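Local coordinates for Cas13d (uncultured Ruminococcus sp, PDB 6IV9), which binds a CRISPR RNA as a type VI effector and, through two HEPN domains, matures that RNA and cleaves target RNA, at residues Ser54-Ile63 and Phe123-Thr131. The protein carries 2 engineered substitutions. Sequence-based numbering, arbitrary orientation.
Sequences SVKAAGMKSI and FGSGVEINT. With nucleotides of chain B.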
# COMPACT_ATOMS: atom_id res chain seq x y z
N SER A 54 23.63 15.92 -5.14
CA SER A 54 23.84 17.37 -4.91
C SER A 54 23.04 18.18 -5.94
O SER A 54 22.72 19.30 -5.68
CB SER A 54 25.28 17.74 -4.86
OG SER A 54 25.84 17.70 -6.15
N VAL A 55 22.80 17.60 -7.10
CA VAL A 55 22.01 18.32 -8.13
C VAL A 55 20.59 18.55 -7.60
O VAL A 55 20.10 19.63 -7.72
CB VAL A 55 22.03 17.58 -9.48
CG1 VAL A 55 21.18 18.28 -10.51
CG2 VAL A 55 23.45 17.42 -10.00
N LYS A 56 19.96 17.52 -7.05
CA LYS A 56 18.60 17.66 -6.47
C LYS A 56 18.65 18.57 -5.25
O LYS A 56 17.81 19.41 -5.12
CB LYS A 56 18.05 16.30 -6.07
CG LYS A 56 17.90 15.30 -7.20
CD LYS A 56 16.78 15.62 -8.13
CE LYS A 56 16.67 14.64 -9.27
NZ LYS A 56 15.54 14.93 -10.16
N ALA A 57 19.66 18.39 -4.40
CA ALA A 57 19.79 19.19 -3.16
C ALA A 57 19.90 20.68 -3.49
O ALA A 57 19.21 21.45 -2.88
CB ALA A 57 20.96 18.70 -2.35
N ALA A 58 20.69 21.02 -4.51
CA ALA A 58 20.95 22.41 -4.96
C ALA A 58 19.68 23.06 -5.52
O ALA A 58 19.64 24.27 -5.60
CB ALA A 58 22.08 22.45 -5.94
N GLY A 59 18.69 22.26 -5.93
CA GLY A 59 17.42 22.81 -6.43
C GLY A 59 17.05 22.47 -7.87
O GLY A 59 15.98 22.86 -8.25
N MET A 60 17.86 21.72 -8.61
CA MET A 60 17.49 21.38 -10.01
C MET A 60 16.57 20.15 -9.99
O MET A 60 17.03 19.10 -9.64
CB MET A 60 18.70 21.07 -10.88
CG MET A 60 18.32 20.82 -12.31
SD MET A 60 19.73 20.72 -13.40
CE MET A 60 20.21 22.44 -13.49
N LYS A 61 15.30 20.37 -10.27
CA LYS A 61 14.26 19.31 -10.29
C LYS A 61 14.35 18.42 -11.53
O LYS A 61 14.30 17.23 -11.37
CB LYS A 61 12.89 19.97 -10.30
CG LYS A 61 11.70 19.04 -10.22
CD LYS A 61 10.43 19.81 -10.05
CE LYS A 61 9.19 18.97 -10.17
NZ LYS A 61 9.04 18.11 -8.99
N SER A 62 14.44 19.02 -12.70
CA SER A 62 14.49 18.18 -13.91
C SER A 62 15.07 18.94 -15.11
O SER A 62 15.01 20.14 -15.13
CB SER A 62 13.10 17.70 -14.17
OG SER A 62 12.86 17.50 -15.52
N ILE A 63 15.67 18.20 -16.03
CA ILE A 63 16.06 18.79 -17.34
C ILE A 63 15.20 18.08 -18.38
O ILE A 63 15.45 16.93 -18.65
CB ILE A 63 17.55 18.62 -17.63
CG1 ILE A 63 18.41 19.18 -16.51
CG2 ILE A 63 17.87 19.26 -18.96
CD1 ILE A 63 19.88 19.06 -16.76
N PHE A 123 22.75 26.98 -1.00
CA PHE A 123 23.17 25.56 -0.88
C PHE A 123 24.68 25.51 -1.09
O PHE A 123 25.17 26.07 -2.04
CB PHE A 123 22.56 24.69 -1.97
CG PHE A 123 23.18 23.32 -2.02
CD1 PHE A 123 22.78 22.34 -1.13
CD2 PHE A 123 24.18 23.02 -2.92
CE1 PHE A 123 23.36 21.08 -1.17
CE2 PHE A 123 24.76 21.77 -2.95
CZ PHE A 123 24.35 20.80 -2.07
N GLY A 124 25.39 24.92 -0.14
CA GLY A 124 26.85 24.79 -0.19
C GLY A 124 27.49 26.16 -0.29
O GLY A 124 28.47 26.27 -0.98
N SER A 125 26.87 27.17 0.29
CA SER A 125 27.38 28.55 0.25
C SER A 125 27.59 29.01 -1.20
O SER A 125 28.58 29.65 -1.46
CB SER A 125 28.63 28.67 1.05
OG SER A 125 28.37 28.29 2.38
N GLY A 126 26.67 28.68 -2.10
CA GLY A 126 26.76 29.11 -3.50
C GLY A 126 27.75 28.32 -4.33
O GLY A 126 28.07 28.76 -5.40
N VAL A 127 28.12 27.13 -3.89
CA VAL A 127 29.11 26.29 -4.62
C VAL A 127 28.60 25.99 -6.04
O VAL A 127 27.41 25.89 -6.23
CB VAL A 127 29.37 24.98 -3.86
CG1 VAL A 127 28.11 24.16 -3.74
CG2 VAL A 127 30.48 24.15 -4.47
N GLU A 128 29.52 25.90 -7.00
CA GLU A 128 29.16 25.54 -8.39
C GLU A 128 28.93 24.03 -8.44
O GLU A 128 29.75 23.30 -7.92
CB GLU A 128 30.29 25.87 -9.35
CG GLU A 128 30.39 27.34 -9.69
CD GLU A 128 31.43 27.63 -10.75
OE1 GLU A 128 32.54 27.13 -10.62
OE2 GLU A 128 31.10 28.33 -11.70
N ILE A 129 27.86 23.62 -9.11
CA ILE A 129 27.51 22.19 -9.26
C ILE A 129 27.61 21.84 -10.74
O ILE A 129 27.10 22.58 -11.52
CB ILE A 129 26.09 21.91 -8.76
CG1 ILE A 129 25.88 22.37 -7.32
CG2 ILE A 129 25.76 20.45 -8.92
CD1 ILE A 129 26.73 21.64 -6.36
N ASN A 130 28.28 20.75 -11.07
CA ASN A 130 28.41 20.33 -12.47
C ASN A 130 27.56 19.08 -12.67
O ASN A 130 27.67 18.18 -11.88
CB ASN A 130 29.85 20.07 -12.87
CG ASN A 130 30.72 21.28 -12.65
OD1 ASN A 130 30.59 22.28 -13.34
ND2 ASN A 130 31.59 21.21 -11.66
N THR A 131 26.73 19.08 -13.70
CA THR A 131 25.86 17.94 -14.05
C THR A 131 26.04 17.64 -15.54
O THR A 131 26.42 18.55 -16.27
CB THR A 131 24.41 18.22 -13.64
OG1 THR A 131 23.71 16.99 -13.65
CG2 THR A 131 23.70 19.18 -14.56
P A B 29 11.68 7.29 -8.03
OP1 A B 29 10.39 7.60 -7.53
OP2 A B 29 11.97 7.20 -9.48
O5' A B 29 12.63 8.38 -7.35
C5' A B 29 14.05 8.29 -7.50
C4' A B 29 14.60 9.69 -7.60
O4' A B 29 14.02 10.32 -8.77
C3' A B 29 14.20 10.62 -6.46
O3' A B 29 14.96 10.37 -5.28
C2' A B 29 14.45 11.98 -7.12
O2' A B 29 15.84 12.29 -7.16
C1' A B 29 13.91 11.71 -8.54
N9 A B 29 12.53 12.06 -8.67
C8 A B 29 11.42 11.26 -8.54
N7 A B 29 10.30 11.93 -8.54
C5 A B 29 10.70 13.25 -8.65
C6 A B 29 9.98 14.46 -8.64
N6 A B 29 8.66 14.53 -8.58
N1 A B 29 10.69 15.61 -8.74
C2 A B 29 12.02 15.54 -8.82
N3 A B 29 12.80 14.46 -8.81
C4 A B 29 12.07 13.35 -8.68
P A B 21 26.05 13.71 -7.38
OP1 A B 21 25.71 14.76 -6.52
OP2 A B 21 25.72 12.32 -6.99
O5' A B 21 25.45 14.05 -8.82
C5' A B 21 24.21 13.57 -9.18
C4' A B 21 24.08 13.54 -10.67
O4' A B 21 25.01 12.55 -11.18
C3' A B 21 22.69 13.06 -11.06
O3' A B 21 21.85 14.13 -11.39
C2' A B 21 22.91 12.16 -12.25
O2' A B 21 23.00 12.90 -13.44
C1' A B 21 24.29 11.60 -11.97
N9 A B 21 24.41 10.29 -11.32
C8 A B 21 24.96 9.98 -10.10
N7 A B 21 25.11 8.69 -9.90
C5 A B 21 24.64 8.12 -11.08
C6 A B 21 24.46 6.79 -11.48
N6 A B 21 24.85 5.74 -10.77
N1 A B 21 23.95 6.58 -12.71
C2 A B 21 23.58 7.62 -13.45
N3 A B 21 23.67 8.91 -13.17
C4 A B 21 24.21 9.10 -11.96
P U B 23 15.46 12.38 -12.88
OP1 U B 23 15.00 13.55 -13.65
OP2 U B 23 15.76 12.47 -11.47
O5' U B 23 14.29 11.29 -13.07
C5' U B 23 14.14 10.15 -12.19
C4' U B 23 12.68 9.70 -12.25
O4' U B 23 11.89 10.73 -11.61
C3' U B 23 12.12 9.60 -13.68
O3' U B 23 11.26 8.48 -13.78
C2' U B 23 11.32 10.86 -13.84
O2' U B 23 10.32 10.81 -14.86
C1' U B 23 10.79 11.09 -12.42
N1 U B 23 10.49 12.51 -12.20
C2 U B 23 9.17 12.89 -12.01
O2 U B 23 8.27 12.10 -11.99
N3 U B 23 8.96 14.24 -11.90
C4 U B 23 9.89 15.22 -11.97
O4 U B 23 9.53 16.40 -11.87
C5 U B 23 11.24 14.77 -12.14
C6 U B 23 11.48 13.46 -12.24
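With CG of Phe123 anti to the backbone N (chi1 169°), the ring extends to the last turn of helix 54-58. CE1 reaches Ala57 CB at 3.6 Å, CD2 reaches Ala58 CB at 3.7 Å, and Ala58 CA lies over one face toward the rim. Ile129 holds CG2 anti to its own N, beside the carbonyl carbon, and this branch approaches Val55 CG2 at 4.0 Å while CG1 meets Ala58 CB. Farther along the strand, the Val55 and Thr131 side chains cross at about a right angle, with Val55 CG2 3.7 Å from Thr131 OG1. No hydrogen bond joins the two segments, so apolar packing carries the contact, and Phe117 of strand 114-119 also touches Ala58, Met60 and Ile129.

Ser54, Lys56 and Lys61 bond RNA chain B. Ser54 N and OG both bond OP1 of A21, N at 2.8 Å from OP1 with an N-H...O angle of 159°, at the N-terminal end of the helix, where its dipole would probably favour a phosphate. Lys56 NZ has three acceptors: U23 OP2 at 2.8 Å, A29 N3 and Lys61 O, the last approached from outside the carbonyl plane. Lys61 brings NZ to A29 N1 at 3.0 Å, so the two lysines hold the base of A29 at two different ring nitrogens.

Gly59, with positive phi, ends the helix in a Schellman motif, and a classic beta bulge at Lys61 and Ser62 opposite Thr73 follows. The whole is a short RNA-binding helix that leads into the four-stranded antiparallel sheet and packs against edge strand 129-132 of the three-stranded one, consistent with crRNA recognition.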